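Local coordinates for CrataBL (Crataeva tapia, PDB 4IHZ), which inhibits trypsin and probably, more strongly, factor Xa, and probably also acts as a lectin that binds glucose and N-acetylglucosamine, at residues Arg16-Pro21 and Pro45-Val49; His94-Val99 and Tyr148-Arg152; Tyr121-His125 and Arg134-Ile138. All blocks are in the same frame, centred on the assembly; numbering follows the deposited sequence.

Contact 1 of 3, residues Arg16-Pro21 and Pro45-Val49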
loop_
_atom_site.group_PDB
_atom_site.type_symbol
_atom_site.label_atom_id
_atom_site.label_comp_id
_atom_site.label_asym_id
_atom_site.label_seq_id
_atom_site.Cartn_x
_atom_site.Cartn_y
_atom_site.Cartn_z
ATOM N N ARG A 16 -17.261 -12.159 -19.734
ATOM C CA ARG A 16 -17.505 -12.080 -18.301
ATOM C C ARG A 16 -16.218 -12.296 -17.513
ATOM O O ARG A 16 -16.264 -12.332 -16.296
ATOM C CB ARG A 16 -18.494 -13.162 -17.818
ATOM C CG ARG A 16 -19.867 -13.091 -18.444
ATOM C CD ARG A 16 -20.833 -14.016 -17.694
ATOM N NE ARG A 16 -20.588 -15.453 -17.895
ATOM C CZ ARG A 16 -19.884 -16.254 -17.079
ATOM N NH1 ARG A 16 -19.278 -15.778 -15.977
ATOM N NH2 ARG A 16 -19.765 -17.551 -17.379
ATOM N N ALA A 17 -15.097 -12.499 -18.190
ATOM C CA ALA A 17 -13.840 -12.795 -17.479
ATOM C C ALA A 17 -13.182 -11.471 -17.040
ATOM O O ALA A 17 -12.565 -10.773 -17.854
ATOM C CB ALA A 17 -12.896 -13.585 -18.430
ATOM N N GLY A 18 -13.354 -11.134 -15.759
ATOM C CA GLY A 18 -12.765 -9.913 -15.227
ATOM C C GLY A 18 -11.370 -10.149 -14.663
ATOM O O GLY A 18 -10.610 -11.034 -15.109
ATOM N N PHE A 19 -10.985 -9.282 -13.743
ATOM C CA PHE A 19 -9.573 -9.114 -13.394
ATOM C C PHE A 19 -9.315 -9.015 -11.941
ATOM O O PHE A 19 -10.149 -8.501 -11.165
ATOM C CB PHE A 19 -9.037 -7.819 -14.047
ATOM C CG PHE A 19 -9.071 -7.863 -15.553
ATOM C CD1 PHE A 19 -8.057 -8.452 -16.264
ATOM C CD2 PHE A 19 -10.190 -7.374 -16.214
ATOM C CE1 PHE A 19 -8.122 -8.497 -17.672
ATOM C CE2 PHE A 19 -10.262 -7.434 -17.582
ATOM C CZ PHE A 19 -9.253 -8.001 -18.311
ATOM N N SER A 20 -8.157 -9.528 -11.523
ATOM C CA SER A 20 -7.778 -9.428 -10.101
ATOM C C SER A 20 -6.281 -9.202 -9.994
ATOM O O SER A 20 -5.528 -9.795 -10.763
ATOM C CB SER A 20 -8.132 -10.757 -9.410
ATOM O OG SER A 20 -7.564 -10.817 -8.086
ATOM N N PRO A 21 -5.829 -8.384 -9.032
ATOM C CA PRO A 21 -4.404 -8.461 -8.642
ATOM C C PRO A 21 -3.969 -9.893 -8.368
ATOM O O PRO A 21 -4.693 -10.684 -7.748
ATOM C CB PRO A 21 -4.350 -7.621 -7.364
ATOM C CG PRO A 21 -5.495 -6.617 -7.517
ATOM C CD PRO A 21 -6.597 -7.486 -8.131
ATOM N N PRO A 45 -14.739 -18.133 -16.215
ATOM C CA PRO A 45 -14.743 -16.684 -16.170
ATOM C C PRO A 45 -15.375 -16.213 -14.875
ATOM O O PRO A 45 -16.473 -16.625 -14.495
ATOM C CB PRO A 45 -15.582 -16.254 -17.380
ATOM C CG PRO A 45 -16.011 -17.489 -18.058
ATOM C CD PRO A 45 -15.631 -18.679 -17.261
ATOM N N ARG A 46 -14.664 -15.346 -14.192
ATOM C CA ARG A 46 -15.194 -14.775 -12.953
ATOM C C ARG A 46 -15.063 -13.268 -13.002
ATOM O O ARG A 46 -14.180 -12.708 -13.643
ATOM C CB ARG A 46 -14.460 -15.322 -11.740
ATOM C CG ARG A 46 -14.817 -16.800 -11.474
ATOM C CD ARG A 46 -16.324 -16.909 -11.128
ATOM N NE ARG A 46 -16.787 -18.264 -10.794
ATOM C CZ ARG A 46 -17.403 -19.087 -11.638
ATOM N NH1 ARG A 46 -17.653 -18.733 -12.909
ATOM N NH2 ARG A 46 -17.787 -20.288 -11.198
ATOM N N ILE A 47 -15.953 -12.598 -12.290
ATOM C CA ILE A 47 -16.109 -11.163 -12.442
ATOM C C ILE A 47 -14.906 -10.380 -11.886
ATOM O O ILE A 47 -14.688 -9.253 -12.296
ATOM C CB ILE A 47 -17.434 -10.711 -11.734
ATOM C CG1 ILE A 47 -17.838 -9.299 -12.190
ATOM C CG2 ILE A 47 -17.308 -10.796 -10.193
ATOM C CD1 ILE A 47 -19.329 -8.936 -11.884
ATOM N N GLY A 48 -14.144 -10.980 -10.965
ATOM C CA GLY A 48 -12.913 -10.333 -10.519
ATOM C C GLY A 48 -13.096 -9.579 -9.207
ATOM O O GLY A 48 -13.906 -9.922 -8.340
ATOM N N VAL A 49 -12.299 -8.522 -9.069
ATOM C CA VAL A 49 -12.240 -7.744 -7.844
ATOM C C VAL A 49 -12.475 -6.298 -8.279
ATOM O O VAL A 49 -11.890 -5.855 -9.254
ATOM C CB VAL A 49 -10.845 -7.891 -7.198
ATOM C CG1 VAL A 49 -10.816 -7.096 -5.886
ATOM C CG2 VAL A 49 -10.590 -9.355 -6.847
HETATM O O HOH W 1 -18.936 -19.894 -15.871
HETATM O O HOH W 2 -12.918 -7.273 -13.057
#
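Arg16 meets Pro45 at one end of this contact, and Val49 meets Ser20 and Pro21 at the other. Between them the two segments are held mainly by backbone bonds. Gly18 N donates to Arg46 O at 2.8 Å. Val49 N donates to Phe19 O at 3.0 Å. A water links the segments between these two bonds: it accepts from Phe19 N and donates to Ile47 O. Gly18 CA also points a hydrogen at Ile47 O. Gly18 and Gly48 have no side chains, and here the backbones run close, with CA atoms of Gly18 and Ile47 4.5 Å apart.

The polar side chains gather around Pro45 O. Arg16 NH1 donates to Pro45 O at 3.3 Å, in a bent bond. Arg46 NH1 donates to Pro45 O at 2.9 Å from the opposite face of the carbonyl plane. The Arg16 chain is bent at chi3 (-71°), which turns its guanidinium back over the proline. Pro45 CB then lies over one face of that group. A second water accepts from Arg16 NH2 and, weakly, from Arg46 NH1. The shared oxygen and this water probably ease the closeness of the two positive charges.

The remaining side-chain contacts are small. Ala17 CB touches Pro45 CB at 3.9 Å. Val49 CG2 rests against Ser20 OG at 3.6 Å, while that hydroxyl donates to Pro21 O within its own strand.

The contact ties the loop between strands 38-40 and 52-55 to strand 19-21 of the beta-trefoil. On its other side, strand 19-21 pairs with strand 38-40 through Ser20 and Thr39. Phe19 points away from the loop and packs on Ile38 and Pro12. Val49 reaches Leu24 of helix 22-26, and Ile47 lies against Tyr9 and Leu11 of strand 8-12.

Contact 2 of 3, residues His94-Val99 and Tyr148-Arg152; sequences HRGLVV and YLAPR
Strands 96-99 and 148-151 approach to 4.5 Å between axes, with their N-to-C directions 123° apart, and Val99 N donates to Leu149 O across them. They belong to the beta-trefoil of Kunitz-type inhibitors. Strand 148-151 is an outer strand of a four-stranded antiparallel sheet, and Leu149 also bonds Ile38. Strand 96-100 pairs with 87-91.

Arg152 carries the polar part. Its chain is extended from CG to NE (chi3 -167°), which carries the guanidinium to the backbone of the other segment. NE and NH2 grip Leu97 O side-on. Arg152 NE, 3.0 Å from Leu97 O, lies in the carbonyl plane; NH2 comes from above it. Arg152 NH2 also donates to His94 O at 2.8 Å, and Arg95 O lies over one guanidinium face. Two carbonyls flanking the G1 beta bulge, where Arg95 and Gly96 both face Ser91, are thus held by one side chain. Glu139 is a long, weak ion partner of Arg152.

His94 turns its ring edge to the face of Tyr148, with planes at 82° and centroids 5.0 Å apart. Outside the pair, His94 ND1 bonds Ser91 OG and Tyr148 OH bonds Val141 O. Val98 CG1 touches Tyr148 CE1 and lies alongside Arg152. Leu97 CB packs on Pro151 CG at 3.7 Å. A water lies within hydrogen-bonding reach of Val99 O and of Leu149 O. Val99 CG2 meets Leu149 CB at 4.0 Å.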
loop_
_atom_site.group_PDB
_atom_site.type_symbol
_atom_site.label_atom_id
_atom_site.label_comp_id
_atom_site.label_asym_id
_atom_site.label_seq_id
_atom_site.Cartn_x
_atom_site.Cartn_y
_atom_site.Cartn_z
ATOM N N HIS A 94 8.220 -10.041 -18.873
ATOM C CA HIS A 94 6.993 -9.821 -19.599
ATOM C C HIS A 94 7.189 -8.991 -20.854
ATOM O O HIS A 94 6.218 -8.591 -21.493
ATOM C CB HIS A 94 5.934 -9.212 -18.642
ATOM C CG HIS A 94 5.602 -10.114 -17.505
ATOM N ND1 HIS A 94 6.335 -10.133 -16.337
ATOM C CD2 HIS A 94 4.644 -11.062 -17.365
ATOM C CE1 HIS A 94 5.824 -11.036 -15.515
ATOM N NE2 HIS A 94 4.810 -11.629 -16.125
ATOM N N ARG A 95 8.454 -8.820 -21.259
ATOM C CA ARG A 95 8.815 -8.058 -22.468
ATOM C C ARG A 95 8.215 -6.660 -22.560
ATOM O O ARG A 95 7.798 -6.228 -23.636
ATOM C CB ARG A 95 8.444 -8.830 -23.720
ATOM C CG ARG A 95 9.218 -10.098 -23.934
ATOM C CD ARG A 95 8.808 -10.681 -25.259
ATOM N NE ARG A 95 9.467 -10.046 -26.416
ATOM C CZ ARG A 95 8.874 -9.831 -27.596
ATOM N NH1 ARG A 95 7.596 -10.176 -27.783
ATOM N NH2 ARG A 95 9.556 -9.270 -28.590
ATOM N N GLY A 96 8.140 -5.960 -21.433
ATOM C CA GLY A 96 7.860 -4.534 -21.489
ATOM C C GLY A 96 7.090 -4.053 -20.286
ATOM O O GLY A 96 7.177 -4.642 -19.195
ATOM N N LEU A 97 6.347 -2.978 -20.502
ATOM C CA LEU A 97 5.586 -2.361 -19.417
ATOM C C LEU A 97 4.405 -3.236 -19.097
ATOM O O LEU A 97 3.806 -3.852 -19.971
ATOM C CB LEU A 97 5.067 -0.972 -19.816
ATOM C CG LEU A 97 6.101 0.076 -20.279
ATOM C CD1 LEU A 97 5.456 1.351 -20.869
ATOM C CD2 LEU A 97 7.084 0.416 -19.181
ATOM N N VAL A 98 4.060 -3.235 -17.818
ATOM C CA VAL A 98 2.901 -3.979 -17.285
ATOM C C VAL A 98 2.177 -3.126 -16.266
ATOM O O VAL A 98 2.787 -2.283 -15.600
ATOM C CB VAL A 98 3.314 -5.346 -16.641
ATOM C CG1 VAL A 98 3.956 -6.244 -17.676
ATOM C CG2 VAL A 98 4.316 -5.169 -15.486
ATOM N N VAL A 99 0.874 -3.327 -16.190
ATOM C CA VAL A 99 0.091 -2.725 -15.060
ATOM C C VAL A 99 0.400 -3.517 -13.818
ATOM O O VAL A 99 0.402 -4.742 -13.850
ATOM C CB VAL A 99 -1.404 -2.739 -15.372
ATOM C CG1 VAL A 99 -2.196 -2.132 -14.190
ATOM C CG2 VAL A 99 -1.727 -1.903 -16.616
ATOM N N TYR A 148 -2.529 -10.793 -18.659
ATOM C CA TYR A 148 -2.333 -9.655 -17.743
ATOM C C TYR A 148 -2.525 -8.362 -18.497
ATOM O O TYR A 148 -2.385 -8.310 -19.718
ATOM C CB TYR A 148 -0.932 -9.711 -17.107
ATOM C CG TYR A 148 0.190 -9.731 -18.110
ATOM C CD1 TYR A 148 0.741 -8.528 -18.561
ATOM C CD2 TYR A 148 0.687 -10.928 -18.584
ATOM C CE1 TYR A 148 1.781 -8.540 -19.505
ATOM C CE2 TYR A 148 1.706 -10.940 -19.517
ATOM C CZ TYR A 148 2.256 -9.742 -19.932
ATOM O OH TYR A 148 3.269 -9.735 -20.859
ATOM N N LEU A 149 -2.848 -7.308 -17.773
ATOM C CA LEU A 149 -3.026 -5.970 -18.359
ATOM C C LEU A 149 -1.681 -5.261 -18.544
ATOM O O LEU A 149 -0.801 -5.362 -17.703
ATOM C CB LEU A 149 -3.971 -5.133 -17.487
ATOM C CG LEU A 149 -5.400 -5.620 -17.353
ATOM C CD1 LEU A 149 -6.072 -4.573 -16.486
ATOM C CD2 LEU A 149 -6.088 -5.728 -18.728
ATOM N N ALA A 150 -1.526 -4.594 -19.693
ATOM C CA ALA A 150 -0.261 -3.917 -20.023
ATOM C C ALA A 150 -0.533 -2.735 -20.937
ATOM O O ALA A 150 -1.390 -2.798 -21.816
ATOM C CB ALA A 150 0.658 -4.878 -20.686
ATOM N N PRO A 151 0.226 -1.650 -20.757
ATOM C CA PRO A 151 -0.021 -0.463 -21.601
ATOM C C PRO A 151 0.814 -0.524 -22.873
ATOM O O PRO A 151 1.905 0.043 -22.956
ATOM C CB PRO A 151 0.404 0.697 -20.689
ATOM C CG PRO A 151 1.505 0.107 -19.844
ATOM C CD PRO A 151 1.161 -1.370 -19.654
ATOM N N ARG A 152 0.293 -1.231 -23.872
ATOM C CA ARG A 152 1.077 -1.457 -25.084
ATOM C C ARG A 152 0.349 -1.035 -26.334
ATOM O O ARG A 152 0.588 -1.613 -27.427
ATOM C CB ARG A 152 1.534 -2.912 -25.152
ATOM C CG ARG A 152 2.430 -3.253 -23.988
ATOM C CD ARG A 152 3.157 -4.569 -24.102
ATOM N NE ARG A 152 3.720 -4.923 -22.802
ATOM C CZ ARG A 152 4.167 -6.130 -22.475
ATOM N NH1 ARG A 152 4.163 -7.125 -23.370
ATOM N NH2 ARG A 152 4.626 -6.344 -21.251
HETATM O O HOH W 3 -0.790 -6.543 -15.255
#

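Contact 3 of 3, residues Tyr121-His125 and Arg134-Ile138; sequences YKLVH and RDVGI
Lys122 starts with CG between its backbone N and carbonyl carbon (chi1 65°) and then runs fully extended, which carries NZ across to Asp135. The Asp135 carboxylate, with CG beside its own backbone N (chi1 -71°), leans toward the lysine. The two side chains form a salt bridge. Lys122 NZ meets Asp135 OD1 at 3.0 Å on its syn side, 31° out of the carboxylate plane. A second bond from NZ, to OD2, is weak. The same OD1 lies against Val124 CG1, so the methyl and the lysine both border the carboxylate.

Next to this salt bridge the backbones pair as an antiparallel beta hairpin. His125 and Arg134 form a hydrogen-bonded pair: His125 N donates to Arg134 O, and Arg134 N donates to His125 O, both at 2.8 Å. Val124 and Asp135 form the next, non-hydrogen-bonded pair. Val136 N then donates to Leu123 O at 2.8 Å. Beyond that the strands splay apart, and a water takes over. It accepts from Leu123 N at 2.8 Å and donates to Val136 O. Leu123 CB and Val136 CB pack at 4.0 Å. The His125 ring leads away from this pairing; its NE2 bonds Gly109 O, and it meets Phe112 edge-to-face.

Strands 120-125 and 134-139 are the middle pair of the four-stranded sheet of the beta-trefoil. Strand 112-117 flanks the first, with backbone bonds between Lys122 and Glu115 and between Val124 and Arg113. Strand 148-151 flanks the second, where Val136 packs on Leu149. Asp153, beyond that strand, accepts from Asp135 N.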
loop_
_atom_site.group_PDB
_atom_site.type_symbol
_atom_site.label_atom_id
_atom_site.label_comp_id
_atom_site.label_asym_id
_atom_site.label_seq_id
_atom_site.Cartn_x
_atom_site.Cartn_y
_atom_site.Cartn_z
ATOM N N TYR A 121 -15.472 1.542 -23.599
ATOM C CA TYR A 121 -14.412 2.352 -23.036
ATOM C C TYR A 121 -13.093 1.653 -23.223
ATOM O O TYR A 121 -13.040 0.475 -23.589
ATOM C CB TYR A 121 -14.676 2.625 -21.546
ATOM C CG TYR A 121 -15.930 3.421 -21.275
ATOM C CD1 TYR A 121 -15.917 4.833 -21.379
ATOM C CD2 TYR A 121 -17.116 2.795 -20.935
ATOM C CE1 TYR A 121 -17.069 5.572 -21.130
ATOM C CE2 TYR A 121 -18.280 3.544 -20.696
ATOM C CZ TYR A 121 -18.230 4.933 -20.790
ATOM O OH TYR A 121 -19.360 5.692 -20.549
ATOM N N LYS A 122 -12.020 2.373 -22.957
ATOM C CA LYS A 122 -10.726 1.763 -22.779
ATOM C C LYS A 122 -10.017 2.470 -21.634
ATOM O O LYS A 122 -10.315 3.625 -21.299
ATOM C CB LYS A 122 -9.886 1.873 -24.043
ATOM C CG LYS A 122 -9.507 3.289 -24.439
ATOM C CD LYS A 122 -8.702 3.295 -25.720
ATOM C CE LYS A 122 -8.444 4.741 -26.143
ATOM N NZ LYS A 122 -7.617 4.815 -27.392
ATOM N N LEU A 123 -9.102 1.748 -21.004
ATOM C CA LEU A 123 -8.173 2.357 -20.051
ATOM C C LEU A 123 -6.898 2.730 -20.774
ATOM O O LEU A 123 -6.429 2.012 -21.686
ATOM C CB LEU A 123 -7.831 1.365 -18.922
ATOM C CG LEU A 123 -8.982 0.930 -18.034
ATOM C CD1 LEU A 123 -8.364 -0.028 -16.968
ATOM C CD2 LEU A 123 -9.623 2.115 -17.377
ATOM N N VAL A 124 -6.323 3.873 -20.382
ATOM C CA VAL A 124 -5.024 4.280 -20.904
ATOM C C VAL A 124 -4.164 4.640 -19.699
ATOM O O VAL A 124 -4.683 5.002 -18.634
ATOM C CB VAL A 124 -5.138 5.489 -21.902
ATOM C CG1 VAL A 124 -6.122 5.143 -23.026
ATOM C CG2 VAL A 124 -5.552 6.745 -21.149
ATOM N N HIS A 125 -2.857 4.544 -19.858
ATOM C CA HIS A 125 -1.968 5.003 -18.789
ATOM C C HIS A 125 -1.210 6.192 -19.356
ATOM O O HIS A 125 -0.797 6.156 -20.507
ATOM C CB HIS A 125 -0.997 3.909 -18.377
ATOM C CG HIS A 125 -0.055 4.349 -17.303
ATOM N ND1 HIS A 125 1.263 4.669 -17.556
ATOM C CD2 HIS A 125 -0.256 4.580 -15.983
ATOM C CE1 HIS A 125 1.844 5.050 -16.430
ATOM N NE2 HIS A 125 0.936 5.031 -15.467
ATOM N N ARG A 134 -0.782 5.645 -23.257
ATOM C CA ARG A 134 -0.684 4.348 -23.889
ATOM C C ARG A 134 -1.919 3.528 -23.569
ATOM O O ARG A 134 -2.302 3.415 -22.414
ATOM C CB ARG A 134 0.546 3.599 -23.371
ATOM C CG ARG A 134 1.857 4.111 -23.972
ATOM C CD ARG A 134 3.028 3.292 -23.527
ATOM N NE ARG A 134 4.280 3.899 -23.994
ATOM C CZ ARG A 134 5.178 4.513 -23.219
ATOM N NH1 ARG A 134 5.020 4.619 -21.901
ATOM N NH2 ARG A 134 6.265 5.036 -23.796
ATOM N N ASP A 135 -2.514 2.927 -24.584
ATOM C CA ASP A 135 -3.718 2.112 -24.384
ATOM C C ASP A 135 -3.364 0.862 -23.581
ATOM O O ASP A 135 -2.361 0.207 -23.824
ATOM C CB ASP A 135 -4.314 1.692 -25.743
ATOM C CG ASP A 135 -4.974 2.855 -26.508
ATOM O OD1 ASP A 135 -5.121 3.974 -25.984
ATOM O OD2 ASP A 135 -5.349 2.635 -27.668
ATOM N N VAL A 136 -4.226 0.522 -22.632
ATOM C CA VAL A 136 -4.040 -0.692 -21.842
ATOM C C VAL A 136 -4.797 -1.833 -22.507
ATOM O O VAL A 136 -5.980 -1.692 -22.873
ATOM C CB VAL A 136 -4.589 -0.481 -20.436
ATOM C CG1 VAL A 136 -4.620 -1.812 -19.684
ATOM C CG2 VAL A 136 -3.671 0.525 -19.704
ATOM N N GLY A 137 -4.078 -2.923 -22.740
ATOM C CA GLY A 137 -4.639 -4.105 -23.363
ATOM C C GLY A 137 -4.239 -5.345 -22.618
ATOM O O GLY A 137 -3.669 -5.281 -21.521
ATOM N N ILE A 138 -4.567 -6.495 -23.199
ATOM C CA ILE A 138 -4.285 -7.779 -22.576
ATOM C C ILE A 138 -3.057 -8.421 -23.274
ATOM O O ILE A 138 -2.944 -8.431 -24.518
ATOM C CB ILE A 138 -5.537 -8.718 -22.668
ATOM C CG1 ILE A 138 -6.572 -8.383 -21.600
ATOM C CG2 ILE A 138 -5.114 -10.191 -22.565
ATOM C CD1 ILE A 138 -7.872 -9.223 -21.730
HETATM O O HOH W 4 -8.486 -0.888 -21.828
#

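Overall arrangement
Contacts 2 and 3 are close neighbours, with centres about 10 Å apart. Strands 134-139 and 148-151 lie side by side in one sheet, joined by a probable hydrogen bond from Gly137 N to Ala150 O at 2.8 Å. In sequence, contact 3 falls wholly between the two segments of contact 2. Contact 1 comes earlier in the chain, with its centre about 18 Å from that of contact 2 and about 17 Å from that of contact 3. Phe19 links it to both: CE1 of Phe19 touches Leu149 CD2, and CZ of Phe19 touches Ile138 CD1. The Ser20 side chain is about 12 Å from an N-acetylglucosamine of the attached glycan, which is not a binding pocket.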